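PDB 6W0P: kojibiose phosphorylase, which belongs to glycoside hydrolase family 65, whose members join an N-terminal beta-sandwich domain, a helical catalytic barrel and a small C-terminal beta domain. Local coordinates for residues D301-I304 against D310-G313; N643-A648 against K698-Y703; Y14-N19 against I314-F319. One frame throughout, in Å; residues are numbered along the deposited sequence.

The three contacts lie on one side of the chain's centre and tie the three family-65 regions together. Contact 3 closes a loop of nearly 300 residues and joins strand 15-19 of the N-terminal sheet, with the residue before it, to helix 308-324; contact 1, nested within that span, folds the start of the same helix back onto strand 303-305. Their centres are about 9 Å apart, and the salt bridge from Asp301 to Arg315 links them. Contact 2 comes later in the chain, its centre about 11 Å from that of contact 1; strands 303-305 and 702-709 are neighbours in one antiparallel sheet, and Asp310 bonds Trp700. Helix 308-324 thus stands between the N-terminal and C-terminal beta domains.

Contact 1: residues D301-I304 against D310-G313; sequences DILI and DQQG
The amide of Gln311 reaches from the helix to the backbone at the start of strand 303-305 and of the residue before it, and is gripped at both ends. Gln311 NE2 donates to Ile302 O over 3.1 Å, nearly straight at 175° and lying in the planes of both the carbonyl and the amide. Gln311 OE1 accepts from Ile304 N at 2.9 Å; this donor stands above the plane of the Gln311 carbonyl, well off a lone pair. With CG anti to the backbone N (chi1 175°), the chain bends once, at chi2, to present the amide to two backbone groups of opposite polarity. Glutamine suits the place because one flat group supplies both a donor and an acceptor, and the pair of bonds fixes which end is which.

Van der Waals packing completes the join. Ile304 turns toward the helix, and its CD1 rests 4.0 Å from Asp310 CB, while Ile304 CB lies 4.1 Å from Gln311 CA. Leu303 runs alongside Gln311, with Leu303 CD2 3.9 Å from Gln311 OE1. The carboxylate of Asp310 looks elsewhere, to Trp700 NE1 and Thr649 OG1.

Strand 303-305 is an outermost strand of its sheet, paired through Leu303 with Gln704 of strand 702-709; helix 308-324 folds back beside it, and Ile302 reaches helix 666-680.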
ATOM      1  N   ASP A 301     -26.451 -22.419 -28.931  1.00 28.61           N
ATOM      2  CA  ASP A 301     -26.123 -23.746 -28.332  1.00 28.65           C
ATOM      3  C   ASP A 301     -24.880 -24.306 -29.029  1.00 28.19           C
ATOM      4  O   ASP A 301     -24.722 -24.066 -30.226  1.00 28.30           O
ATOM      5  CB  ASP A 301     -27.264 -24.763 -28.399  1.00 28.94           C
ATOM      6  CG  ASP A 301     -27.035 -25.948 -27.485  1.00 29.11           C
ATOM      7  OD1 ASP A 301     -26.575 -25.737 -26.345  1.00 28.77           O
ATOM      8  OD2 ASP A 301     -27.299 -27.083 -27.925  1.00 30.77           O
ATOM      9  N   ILE A 302     -23.991 -24.949 -28.273  1.00 27.90           N
ATOM     10  CA  ILE A 302     -22.805 -25.658 -28.819  1.00 27.83           C
ATOM     11  C   ILE A 302     -22.966 -27.155 -28.559  1.00 28.11           C
ATOM     12  O   ILE A 302     -23.257 -27.511 -27.415  1.00 28.13           O
ATOM     13  CB  ILE A 302     -21.515 -25.105 -28.202  1.00 27.65           C
ATOM     14  CG1 ILE A 302     -21.302 -23.649 -28.593  1.00 27.52           C
ATOM     15  CG2 ILE A 302     -20.325 -25.981 -28.557  1.00 27.56           C
ATOM     16  CD1 ILE A 302     -20.018 -23.121 -28.078  1.00 28.21           C
ATOM     17  N   LEU A 303     -22.811 -27.981 -29.594  1.00 28.52           N
ATOM     18  CA  LEU A 303     -22.857 -29.452 -29.466  1.00 30.14           C
ATOM     19  C   LEU A 303     -21.422 -29.951 -29.423  1.00 31.27           C
ATOM     20  O   LEU A 303     -20.610 -29.470 -30.215  1.00 30.89           O
ATOM     21  CB  LEU A 303     -23.587 -30.085 -30.649  1.00 30.66           C
ATOM     22  CG  LEU A 303     -25.064 -29.749 -30.823  1.00 30.65           C
ATOM     23  CD1 LEU A 303     -25.631 -30.508 -32.021  1.00 31.43           C
ATOM     24  CD2 LEU A 303     -25.835 -30.120 -29.587  1.00 30.92           C
ATOM     25  N   ILE A 304     -21.148 -30.901 -28.538  1.00 32.65           N
ATOM     26  CA  ILE A 304     -19.834 -31.587 -28.454  1.00 33.76           C
ATOM     27  C   ILE A 304     -20.115 -33.079 -28.411  1.00 35.38           C
ATOM     28  O   ILE A 304     -20.857 -33.515 -27.484  1.00 36.94           O
ATOM     29  CB  ILE A 304     -19.028 -31.092 -27.241  1.00 34.16           C
ATOM     30  CG1 ILE A 304     -18.670 -29.606 -27.408  1.00 34.57           C
ATOM     31  CG2 ILE A 304     -17.796 -31.970 -27.054  1.00 34.59           C
ATOM     32  CD1 ILE A 304     -17.886 -29.001 -26.276  1.00 34.82           C
ATOM     33  N   ASP A 310     -17.500 -32.421 -21.534  1.00 30.79           N
ATOM     34  CA  ASP A 310     -17.370 -31.105 -22.212  1.00 30.82           C
ATOM     35  C   ASP A 310     -18.756 -30.660 -22.683  1.00 29.52           C
ATOM     36  O   ASP A 310     -19.022 -29.466 -22.687  1.00 28.89           O
ATOM     37  CB  ASP A 310     -16.325 -31.146 -23.325  1.00 31.65           C
ATOM     38  CG  ASP A 310     -14.897 -30.969 -22.842  1.00 32.24           C
ATOM     39  OD1 ASP A 310     -14.713 -30.358 -21.777  1.00 33.04           O
ATOM     40  OD2 ASP A 310     -13.986 -31.394 -23.565  1.00 33.20           O
ATOM     41  N   GLN A 311     -19.606 -31.586 -23.100  1.00 29.16           N
ATOM     42  CA  GLN A 311     -20.963 -31.218 -23.573  1.00 29.18           C
ATOM     43  C   GLN A 311     -21.711 -30.578 -22.397  1.00 28.50           C
ATOM     44  O   GLN A 311     -22.338 -29.530 -22.601  1.00 28.73           O
ATOM     45  CB  GLN A 311     -21.717 -32.416 -24.160  1.00 29.23           C
ATOM     46  CG  GLN A 311     -23.154 -32.070 -24.523  1.00 28.88           C
ATOM     47  CD  GLN A 311     -23.250 -31.068 -25.646  1.00 28.95           C
ATOM     48  OE1 GLN A 311     -23.378 -31.461 -26.805  1.00 29.71           O
ATOM     49  NE2 GLN A 311     -23.170 -29.780 -25.330  1.00 27.52           N
ATOM     50  N   GLN A 312     -21.653 -31.189 -21.212  1.00 28.27           N
ATOM     51  CA  GLN A 312     -22.301 -30.629 -19.999  1.00 27.72           C
ATOM     52  C   GLN A 312     -21.655 -29.284 -19.693  1.00 26.99           C
ATOM     53  O   GLN A 312     -22.394 -28.324 -19.474  1.00 28.11           O
ATOM     54  CB  GLN A 312     -22.181 -31.547 -18.782  1.00 27.75           C
ATOM     55  CG  GLN A 312     -22.803 -30.964 -17.516  1.00 27.66           C
ATOM     56  CD  GLN A 312     -22.690 -31.948 -16.373  1.00 28.67           C
ATOM     57  OE1 GLN A 312     -21.609 -32.488 -16.117  1.00 28.74           O
ATOM     58  NE2 GLN A 312     -23.807 -32.219 -15.695  1.00 28.59           N
ATOM     59  N   GLY A 313     -20.329 -29.225 -19.656  1.00 26.73           N
ATOM     60  CA  GLY A 313     -19.595 -27.996 -19.299  1.00 26.56           C
ATOM     61  C   GLY A 313     -19.993 -26.844 -20.196  1.00 26.90           C
ATOM     62  O   GLY A 313     -20.466 -25.783 -19.658  1.00 27.26           O
TER

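Contact 2: residues N643-A648 against K698-Y703; sequences NFFGFA and KNWNYY
Phe645 and Trp700 meet in a T-shaped, offset edge-to-face pair that joins the end of a helix in the catalytic domain to the chain leading into strand 702-709 of the C-terminal beta domain. The ring planes stand at 88°, and the centroid of the phenyl ring is 5.2 Å from that of the six-membered ring of the indole. The pair turns the edge of Trp700 to the face of Phe645, and its nearest approach is Trp700 CZ2 to Phe645 CE2 at 3.5 Å. Phe645 sends its ring toward the tryptophan with CG anti to the backbone N (chi1 -178°). Large flat residues suit this buried seam, covering much surface without a charge to satisfy; Phe645 also meets Phe680 edge-to-face, and both rings pack on Ile676.

Polar contact between the segments is slight: at the solvent-exposed side Asn643 OD1 and Lys698 NZ come only within 4.0 Å, too far for a hydrogen bond. The one polar atom of the indole, NE1, bonds to Asp310 OD2, which probably limits rotation of the ring.

Backbone geometry shapes the helix end. Gly646 leaves the helix with phi 40°, where a beta carbon would clash with Asn643 O, within a type II' turn from Phe645 to Ala648. That turn is closed by Ala648 N bonding to Phe645 O at 3.0 Å.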
ATOM      1  N   ASN A 643      -3.910 -28.548 -25.318  1.00 30.55           N
ATOM      2  CA  ASN A 643      -3.444 -28.507 -23.903  1.00 31.49           C
ATOM      3  C   ASN A 643      -4.041 -27.284 -23.176  1.00 30.67           C
ATOM      4  O   ASN A 643      -4.589 -27.468 -22.059  1.00 30.85           O
ATOM      5  CB  ASN A 643      -1.911 -28.548 -23.794  1.00 31.88           C
ATOM      6  CG  ASN A 643      -1.346 -29.917 -24.076  1.00 32.99           C
ATOM      7  OD1 ASN A 643      -2.085 -30.899 -24.092  1.00 33.43           O
ATOM      8  ND2 ASN A 643      -0.044 -29.987 -24.330  1.00 33.80           N
ATOM      9  N   PHE A 644      -3.961 -26.092 -23.781  1.00 30.47           N
ATOM     10  CA  PHE A 644      -4.473 -24.816 -23.214  1.00 30.10           C
ATOM     11  C   PHE A 644      -6.008 -24.846 -23.096  1.00 30.09           C
ATOM     12  O   PHE A 644      -6.565 -24.244 -22.099  1.00 29.26           O
ATOM     13  CB  PHE A 644      -3.989 -23.603 -24.020  1.00 30.78           C
ATOM     14  CG  PHE A 644      -2.588 -23.154 -23.671  1.00 31.35           C
ATOM     15  CD1 PHE A 644      -2.254 -22.850 -22.347  1.00 31.52           C
ATOM     16  CD2 PHE A 644      -1.610 -23.015 -24.650  1.00 32.18           C
ATOM     17  CE1 PHE A 644      -0.969 -22.457 -22.000  1.00 31.64           C
ATOM     18  CE2 PHE A 644      -0.318 -22.619 -24.308  1.00 32.41           C
ATOM     19  CZ  PHE A 644      -0.008 -22.320 -22.985  1.00 32.32           C
ATOM     20  N   PHE A 645      -6.707 -25.483 -24.035  1.00 29.05           N
ATOM     21  CA  PHE A 645      -8.162 -25.678 -23.874  1.00 29.28           C
ATOM     22  C   PHE A 645      -8.399 -26.467 -22.587  1.00 29.87           C
ATOM     23  O   PHE A 645      -9.112 -25.937 -21.752  1.00 30.49           O
ATOM     24  CB  PHE A 645      -8.827 -26.383 -25.050  1.00 29.62           C
ATOM     25  CG  PHE A 645     -10.317 -26.520 -24.859  1.00 29.62           C
ATOM     26  CD1 PHE A 645     -11.165 -25.452 -25.115  1.00 29.26           C
ATOM     27  CD2 PHE A 645     -10.868 -27.707 -24.406  1.00 29.73           C
ATOM     28  CE1 PHE A 645     -12.532 -25.570 -24.937  1.00 29.11           C
ATOM     29  CE2 PHE A 645     -12.239 -27.831 -24.242  1.00 29.41           C
ATOM     30  CZ  PHE A 645     -13.065 -26.759 -24.501  1.00 29.26           C
ATOM     31  N   GLY A 646      -7.787 -27.651 -22.440  1.00 30.54           N
ATOM     32  CA  GLY A 646      -7.849 -28.516 -21.240  1.00 30.94           C
ATOM     33  C   GLY A 646      -9.236 -28.560 -20.614  1.00 31.38           C
ATOM     34  O   GLY A 646     -10.173 -28.998 -21.284  1.00 30.56           O
ATOM     35  N   PHE A 647      -9.370 -28.057 -19.385  1.00 32.30           N
ATOM     36  CA  PHE A 647     -10.616 -28.135 -18.579  1.00 33.26           C
ATOM     37  C   PHE A 647     -11.423 -26.826 -18.681  1.00 32.46           C
ATOM     38  O   PHE A 647     -12.144 -26.490 -17.729  1.00 33.21           O
ATOM     39  CB  PHE A 647     -10.272 -28.477 -17.127  1.00 34.75           C
ATOM     40  CG  PHE A 647      -9.179 -27.635 -16.523  1.00 35.56           C
ATOM     41  CD1 PHE A 647      -9.465 -26.426 -15.930  1.00 34.98           C
ATOM     42  CD2 PHE A 647      -7.857 -28.067 -16.569  1.00 37.32           C
ATOM     43  CE1 PHE A 647      -8.461 -25.649 -15.379  1.00 36.37           C
ATOM     44  CE2 PHE A 647      -6.850 -27.291 -16.022  1.00 37.32           C
ATOM     45  CZ  PHE A 647      -7.155 -26.078 -15.432  1.00 37.07           C
ATOM     46  N   ALA A 648     -11.350 -26.125 -19.809  1.00 31.39           N
ATOM     47  CA  ALA A 648     -11.993 -24.808 -20.021  1.00 31.53           C
ATOM     48  C   ALA A 648     -13.486 -24.840 -19.640  1.00 31.04           C
ATOM     49  O   ALA A 648     -13.928 -23.849 -19.094  1.00 31.05           O
ATOM     50  CB  ALA A 648     -11.822 -24.378 -21.457  1.00 31.47           C
ATOM     51  N   LYS A 698      -8.787 -32.819 -30.147  1.00 41.31           N
ATOM     52  CA  LYS A 698      -8.384 -34.256 -30.248  1.00 44.36           C
ATOM     53  C   LYS A 698      -9.416 -35.132 -29.531  1.00 41.69           C
ATOM     54  O   LYS A 698      -9.678 -36.216 -30.008  1.00 42.03           O
ATOM     55  CB  LYS A 698      -6.949 -34.484 -29.725  1.00 47.49           C
ATOM     56  CG  LYS A 698      -6.796 -34.892 -28.262  1.00 50.68           C
ATOM     57  CD  LYS A 698      -5.645 -34.212 -27.529  1.00 53.41           C
ATOM     58  CE  LYS A 698      -5.598 -34.547 -26.047  1.00 55.85           C
ATOM     59  NZ  LYS A 698      -4.875 -33.508 -25.267  1.00 56.13           N
ATOM     60  N   ASN A 699     -10.028 -34.609 -28.472  1.00 40.70           N
ATOM     61  CA  ASN A 699     -11.003 -35.309 -27.596  1.00 39.82           C
ATOM     62  C   ASN A 699     -12.412 -35.347 -28.197  1.00 38.40           C
ATOM     63  O   ASN A 699     -13.270 -36.022 -27.595  1.00 39.53           O
ATOM     64  CB  ASN A 699     -11.068 -34.621 -26.229  1.00 39.77           C
ATOM     65  CG  ASN A 699      -9.720 -34.617 -25.540  1.00 40.29           C
ATOM     66  OD1 ASN A 699      -9.053 -35.647 -25.471  1.00 39.78           O
ATOM     67  ND2 ASN A 699      -9.304 -33.464 -25.050  1.00 40.17           N
ATOM     68  N   TRP A 700     -12.705 -34.615 -29.271  1.00 36.57           N
ATOM     69  CA  TRP A 700     -14.097 -34.522 -29.798  1.00 35.89           C
ATOM     70  C   TRP A 700     -14.178 -35.108 -31.216  1.00 36.38           C
ATOM     71  O   TRP A 700     -13.399 -34.676 -32.087  1.00 35.08           O
ATOM     72  CB  TRP A 700     -14.622 -33.081 -29.807  1.00 34.66           C
ATOM     73  CG  TRP A 700     -14.543 -32.317 -28.520  1.00 34.25           C
ATOM     74  CD1 TRP A 700     -14.508 -32.822 -27.258  1.00 33.89           C
ATOM     75  CD2 TRP A 700     -14.545 -30.883 -28.376  1.00 33.79           C
ATOM     76  NE1 TRP A 700     -14.433 -31.807 -26.349  1.00 33.72           N
ATOM     77  CE2 TRP A 700     -14.464 -30.606 -26.998  1.00 33.76           C
ATOM     78  CE3 TRP A 700     -14.596 -29.813 -29.271  1.00 33.24           C
ATOM     79  CZ2 TRP A 700     -14.448 -29.306 -26.490  1.00 33.74           C
ATOM     80  CZ3 TRP A 700     -14.562 -28.531 -28.774  1.00 34.05           C
ATOM     81  CH2 TRP A 700     -14.473 -28.277 -27.397  1.00 33.63           C
ATOM     82  N   ASN A 701     -15.179 -35.956 -31.454  1.00 37.13           N
ATOM     83  CA  ASN A 701     -15.556 -36.476 -32.800  1.00 37.57           C
ATOM     84  C   ASN A 701     -16.032 -35.306 -33.658  1.00 35.98           C
ATOM     85  O   ASN A 701     -15.534 -35.149 -34.751  1.00 36.34           O
ATOM     86  CB  ASN A 701     -16.650 -37.543 -32.713  1.00 39.47           C
ATOM     87  CG  ASN A 701     -16.187 -38.748 -31.926  1.00 41.10           C
ATOM     88  OD1 ASN A 701     -15.014 -39.125 -32.037  1.00 42.56           O
ATOM     89  ND2 ASN A 701     -17.080 -39.328 -31.123  1.00 41.94           N
ATOM     90  N   TYR A 702     -16.914 -34.471 -33.132  1.00 34.43           N
ATOM     91  CA  TYR A 702     -17.335 -33.217 -33.785  1.00 33.82           C
ATOM     92  C   TYR A 702     -17.689 -32.198 -32.713  1.00 33.31           C
ATOM     93  O   TYR A 702     -17.909 -32.574 -31.550  1.00 34.10           O
ATOM     94  CB  TYR A 702     -18.457 -33.489 -34.791  1.00 34.44           C
ATOM     95  CG  TYR A 702     -19.836 -33.826 -34.272  1.00 35.06           C
ATOM     96  CD1 TYR A 702     -20.658 -32.848 -33.716  1.00 35.13           C
ATOM     97  CD2 TYR A 702     -20.371 -35.108 -34.419  1.00 35.55           C
ATOM     98  CE1 TYR A 702     -21.937 -33.147 -33.264  1.00 35.48           C
ATOM     99  CE2 TYR A 702     -21.655 -35.419 -33.994  1.00 35.09           C
ATOM    100  CZ  TYR A 702     -22.436 -34.433 -33.417  1.00 36.20           C
ATOM    101  OH  TYR A 702     -23.708 -34.707 -33.012  1.00 38.96           O
ATOM    102  N   TYR A 703     -17.710 -30.929 -33.099  1.00 32.08           N
ATOM    103  CA  TYR A 703     -18.352 -29.844 -32.329  1.00 31.24           C
ATOM    104  C   TYR A 703     -19.172 -29.009 -33.305  1.00 31.07           C
ATOM    105  O   TYR A 703     -18.885 -29.003 -34.538  1.00 30.87           O
ATOM    106  CB  TYR A 703     -17.323 -28.993 -31.580  1.00 30.91           C
ATOM    107  CG  TYR A 703     -16.296 -28.332 -32.457  1.00 31.41           C
ATOM    108  CD1 TYR A 703     -15.124 -28.974 -32.809  1.00 31.62           C
ATOM    109  CD2 TYR A 703     -16.489 -27.043 -32.925  1.00 31.83           C
ATOM    110  CE1 TYR A 703     -14.187 -28.363 -33.630  1.00 32.05           C
ATOM    111  CE2 TYR A 703     -15.553 -26.407 -33.723  1.00 31.43           C
ATOM    112  CZ  TYR A 703     -14.399 -27.072 -34.082  1.00 31.53           C
ATOM    113  OH  TYR A 703     -13.486 -26.444 -34.875  1.00 31.77           O
TER

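Contact 3: residues Y14-N19 against I314-F319; sequences YRIVEN and IRYCLF
Arg315 leaves the helix toward Tyr14 and ends lying over one face of its ring. From CB the chain runs on extended through CG, with CG anti to the backbone N (chi1 -162°), to Arg315 CD, which lies 3.7 Å from Tyr14 CD1. There it bends at chi3, laying the guanidinium almost flat on the phenol, the two planes 19° apart. Arg315 NE sits 3.7 Å from Tyr14 CE1, and Arg315 CZ is 3.5 Å from the same CE1, which lies over the centre of the guanidinium. At the tip, Arg315 NH1 lies over the ring toward its rim, donates to a water at 2.9 Å and also bonds Pro13 O; that water makes a weak hydrogen bond with Tyr14 OH. NH2 goes to the carboxylate of Asp301.

Beside this pair, strand residue Ile16 packs crosswise on Tyr316, Ile16 CG1 3.6 Å from Tyr316 CD1. The branched isoleucine lays CG1 and CD1 against the ring, whose OH bonds Ile32 O.

Arginine suits the place because its flat cation can lie on an aromatic face while its N-H groups bond to water, Pro13 O and Asp301. The join thus rests on face-on and apolar packing plus a water link, while the Asp301 salt bridge holds the arginine from outside and probably balances its charge.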
ATOM      1  N   TYR A  14     -27.997 -31.777 -20.321  1.00 33.54           N
ATOM      2  CA  TYR A  14     -28.975 -30.658 -20.161  1.00 33.93           C
ATOM      3  C   TYR A  14     -29.260 -30.316 -18.689  1.00 32.85           C
ATOM      4  O   TYR A  14     -30.121 -29.463 -18.452  1.00 31.64           O
ATOM      5  CB  TYR A  14     -30.289 -30.958 -20.900  1.00 35.12           C
ATOM      6  CG  TYR A  14     -30.166 -31.139 -22.395  1.00 36.88           C
ATOM      7  CD1 TYR A  14     -30.018 -30.046 -23.249  1.00 37.71           C
ATOM      8  CD2 TYR A  14     -30.200 -32.408 -22.960  1.00 37.88           C
ATOM      9  CE1 TYR A  14     -29.910 -30.212 -24.624  1.00 37.84           C
ATOM     10  CE2 TYR A  14     -30.124 -32.584 -24.331  1.00 39.12           C
ATOM     11  CZ  TYR A  14     -29.961 -31.484 -25.159  1.00 39.45           C
ATOM     12  OH  TYR A  14     -29.844 -31.688 -26.504  1.00 44.22           O
ATOM     13  N   ARG A  15     -28.582 -30.954 -17.734  1.00 32.25           N
ATOM     14  CA  ARG A  15     -28.805 -30.709 -16.292  1.00 31.49           C
ATOM     15  C   ARG A  15     -27.502 -30.885 -15.508  1.00 31.06           C
ATOM     16  O   ARG A  15     -26.635 -31.664 -15.928  1.00 31.79           O
ATOM     17  CB  ARG A  15     -29.869 -31.666 -15.745  1.00 32.28           C
ATOM     18  CG  ARG A  15     -31.088 -31.825 -16.643  1.00 32.37           C
ATOM     19  CD  ARG A  15     -32.233 -32.471 -15.882  1.00 32.41           C
ATOM     20  NE  ARG A  15     -31.901 -33.831 -15.511  1.00 32.80           N
ATOM     21  CZ  ARG A  15     -32.614 -34.598 -14.677  1.00 32.99           C
ATOM     22  NH1 ARG A  15     -33.732 -34.148 -14.124  1.00 32.51           N
ATOM     23  NH2 ARG A  15     -32.207 -35.835 -14.438  1.00 32.81           N
ATOM     24  N   ILE A  16     -27.378 -30.163 -14.401  1.00 30.60           N
ATOM     25  CA  ILE A  16     -26.372 -30.423 -13.343  1.00 30.22           C
ATOM     26  C   ILE A  16     -27.143 -31.165 -12.259  1.00 31.93           C
ATOM     27  O   ILE A  16     -28.257 -30.674 -11.853  1.00 34.15           O
ATOM     28  CB  ILE A  16     -25.730 -29.120 -12.839  1.00 29.56           C
ATOM     29  CG1 ILE A  16     -25.312 -28.175 -13.973  1.00 28.99           C
ATOM     30  CG2 ILE A  16     -24.557 -29.424 -11.932  1.00 29.52           C
ATOM     31  CD1 ILE A  16     -24.365 -28.803 -14.999  1.00 28.82           C
ATOM     32  N   VAL A  17     -26.639 -32.316 -11.844  1.00 31.69           N
ATOM     33  CA  VAL A  17     -27.295 -33.157 -10.810  1.00 32.15           C
ATOM     34  C   VAL A  17     -26.289 -33.439  -9.696  1.00 32.41           C
ATOM     35  O   VAL A  17     -25.160 -33.893 -10.016  1.00 32.65           O
ATOM     36  CB  VAL A  17     -27.865 -34.450 -11.419  1.00 32.03           C
ATOM     37  CG1 VAL A  17     -28.514 -35.335 -10.350  1.00 32.64           C
ATOM     38  CG2 VAL A  17     -28.874 -34.115 -12.494  1.00 31.86           C
ATOM     39  N   GLU A  18     -26.691 -33.189  -8.447  1.00 32.76           N
ATOM     40  CA  GLU A  18     -25.965 -33.680  -7.242  1.00 33.54           C
ATOM     41  C   GLU A  18     -26.741 -34.880  -6.687  1.00 33.72           C
ATOM     42  O   GLU A  18     -27.894 -34.700  -6.341  1.00 33.66           O
ATOM     43  CB  GLU A  18     -25.791 -32.585  -6.185  1.00 32.54           C
ATOM     44  CG  GLU A  18     -24.877 -32.999  -5.035  1.00 32.08           C
ATOM     45  CD  GLU A  18     -24.830 -32.050  -3.843  1.00 31.99           C
ATOM     46  OE1 GLU A  18     -25.643 -31.077  -3.795  1.00 31.00           O
ATOM     47  OE2 GLU A  18     -23.943 -32.259  -2.983  1.00 31.30           O
ATOM     48  N   ASN A  19     -26.138 -36.060  -6.712  1.00 35.97           N
ATOM     49  CA  ASN A  19     -26.700 -37.326  -6.170  1.00 37.93           C
ATOM     50  C   ASN A  19     -26.185 -37.465  -4.735  1.00 36.90           C
ATOM     51  O   ASN A  19     -24.968 -37.643  -4.574  1.00 34.87           O
ATOM     52  CB  ASN A  19     -26.275 -38.550  -6.995  1.00 41.10           C
ATOM     53  CG  ASN A  19     -27.179 -38.878  -8.166  1.00 44.09           C
ATOM     54  OD1 ASN A  19     -28.152 -38.172  -8.432  1.00 49.24           O
ATOM     55  ND2 ASN A  19     -26.862 -39.947  -8.885  1.00 45.32           N
ATOM     56  N   ILE A 314     -19.830 -26.992 -21.512  1.00 26.38           N
ATOM     57  CA  ILE A 314     -20.098 -25.842 -22.420  1.00 26.99           C
ATOM     58  C   ILE A 314     -21.553 -25.370 -22.246  1.00 27.44           C
ATOM     59  O   ILE A 314     -21.797 -24.149 -22.305  1.00 26.76           O
ATOM     60  CB  ILE A 314     -19.772 -26.139 -23.893  1.00 27.25           C
ATOM     61  CG1 ILE A 314     -19.773 -24.842 -24.692  1.00 27.51           C
ATOM     62  CG2 ILE A 314     -20.706 -27.170 -24.516  1.00 27.52           C
ATOM     63  CD1 ILE A 314     -18.916 -23.762 -24.093  1.00 27.61           C
ATOM     64  N   ARG A 315     -22.500 -26.285 -22.079  1.00 27.86           N
ATOM     65  CA  ARG A 315     -23.922 -25.882 -21.993  1.00 29.03           C
ATOM     66  C   ARG A 315     -24.144 -25.213 -20.634  1.00 28.77           C
ATOM     67  O   ARG A 315     -24.860 -24.202 -20.568  1.00 28.26           O
ATOM     68  CB  ARG A 315     -24.837 -27.070 -22.290  1.00 29.99           C
ATOM     69  CG  ARG A 315     -26.235 -26.599 -22.647  1.00 31.05           C
ATOM     70  CD  ARG A 315     -27.109 -27.738 -23.093  1.00 31.66           C
ATOM     71  NE  ARG A 315     -26.939 -28.015 -24.503  1.00 32.32           N
ATOM     72  CZ  ARG A 315     -26.617 -29.187 -25.037  1.00 32.54           C
ATOM     73  NH1 ARG A 315     -26.361 -30.245 -24.272  1.00 32.42           N
ATOM     74  NH2 ARG A 315     -26.535 -29.274 -26.356  1.00 32.92           N
ATOM     75  N   TYR A 316     -23.446 -25.684 -19.601  1.00 28.35           N
ATOM     76  CA  TYR A 316     -23.486 -25.009 -18.288  1.00 27.98           C
ATOM     77  C   TYR A 316     -22.986 -23.570 -18.473  1.00 27.87           C
ATOM     78  O   TYR A 316     -23.648 -22.625 -17.961  1.00 27.15           O
ATOM     79  CB  TYR A 316     -22.703 -25.798 -17.227  1.00 27.70           C
ATOM     80  CG  TYR A 316     -22.658 -25.088 -15.903  1.00 26.95           C
ATOM     81  CD1 TYR A 316     -23.756 -25.069 -15.059  1.00 26.68           C
ATOM     82  CD2 TYR A 316     -21.543 -24.368 -15.528  1.00 26.55           C
ATOM     83  CE1 TYR A 316     -23.730 -24.379 -13.859  1.00 26.25           C
ATOM     84  CE2 TYR A 316     -21.489 -23.697 -14.323  1.00 26.32           C
ATOM     85  CZ  TYR A 316     -22.591 -23.688 -13.489  1.00 26.19           C
ATOM     86  OH  TYR A 316     -22.532 -22.984 -12.327  1.00 25.58           O
ATOM     87  N   CYS A 317     -21.825 -23.402 -19.127  1.00 27.89           N
ATOM     88  CA  CYS A 317     -21.186 -22.074 -19.376  1.00 27.56           C
ATOM     89  C   CYS A 317     -22.147 -21.158 -20.152  1.00 27.43           C
ATOM     90  O   CYS A 317     -22.356 -20.016 -19.721  1.00 28.14           O
ATOM     91  CB  CYS A 317     -19.866 -22.206 -20.136  1.00 27.53           C
ATOM     92  SG  CYS A 317     -18.549 -22.985 -19.165  1.00 27.66           S
ATOM     93  N   LEU A 318     -22.749 -21.635 -21.239  1.00 27.07           N
ATOM     94  CA  LEU A 318     -23.737 -20.836 -22.003  1.00 27.65           C
ATOM     95  C   LEU A 318     -24.908 -20.449 -21.069  1.00 27.53           C
ATOM     96  O   LEU A 318     -25.362 -19.281 -21.122  1.00 26.28           O
ATOM     97  CB  LEU A 318     -24.212 -21.596 -23.244  1.00 27.65           C
ATOM     98  CG  LEU A 318     -23.108 -21.948 -24.242  1.00 28.76           C
ATOM     99  CD1 LEU A 318     -23.689 -22.470 -25.543  1.00 29.17           C
ATOM    100  CD2 LEU A 318     -22.198 -20.758 -24.519  1.00 29.34           C
ATOM    101  N   PHE A 319     -25.361 -21.380 -20.236  1.00 27.48           N
ATOM    102  CA  PHE A 319     -26.489 -21.147 -19.302  1.00 27.55           C
ATOM    103  C   PHE A 319     -26.172 -19.953 -18.401  1.00 27.60           C
ATOM    104  O   PHE A 319     -27.028 -19.052 -18.280  1.00 27.81           O
ATOM    105  CB  PHE A 319     -26.817 -22.421 -18.526  1.00 27.61           C
ATOM    106  CG  PHE A 319     -27.894 -22.221 -17.492  1.00 27.39           C
ATOM    107  CD1 PHE A 319     -29.226 -22.279 -17.854  1.00 27.53           C
ATOM    108  CD2 PHE A 319     -27.567 -21.932 -16.185  1.00 27.19           C
ATOM    109  CE1 PHE A 319     -30.217 -22.067 -16.913  1.00 28.13           C
ATOM    110  CE2 PHE A 319     -28.560 -21.744 -15.239  1.00 27.81           C
ATOM    111  CZ  PHE A 319     -29.879 -21.800 -15.605  1.00 27.84           C
TER
HETATM  112  O   HOH W   1     -26.484 -32.311 -26.250  1.00 31.33           O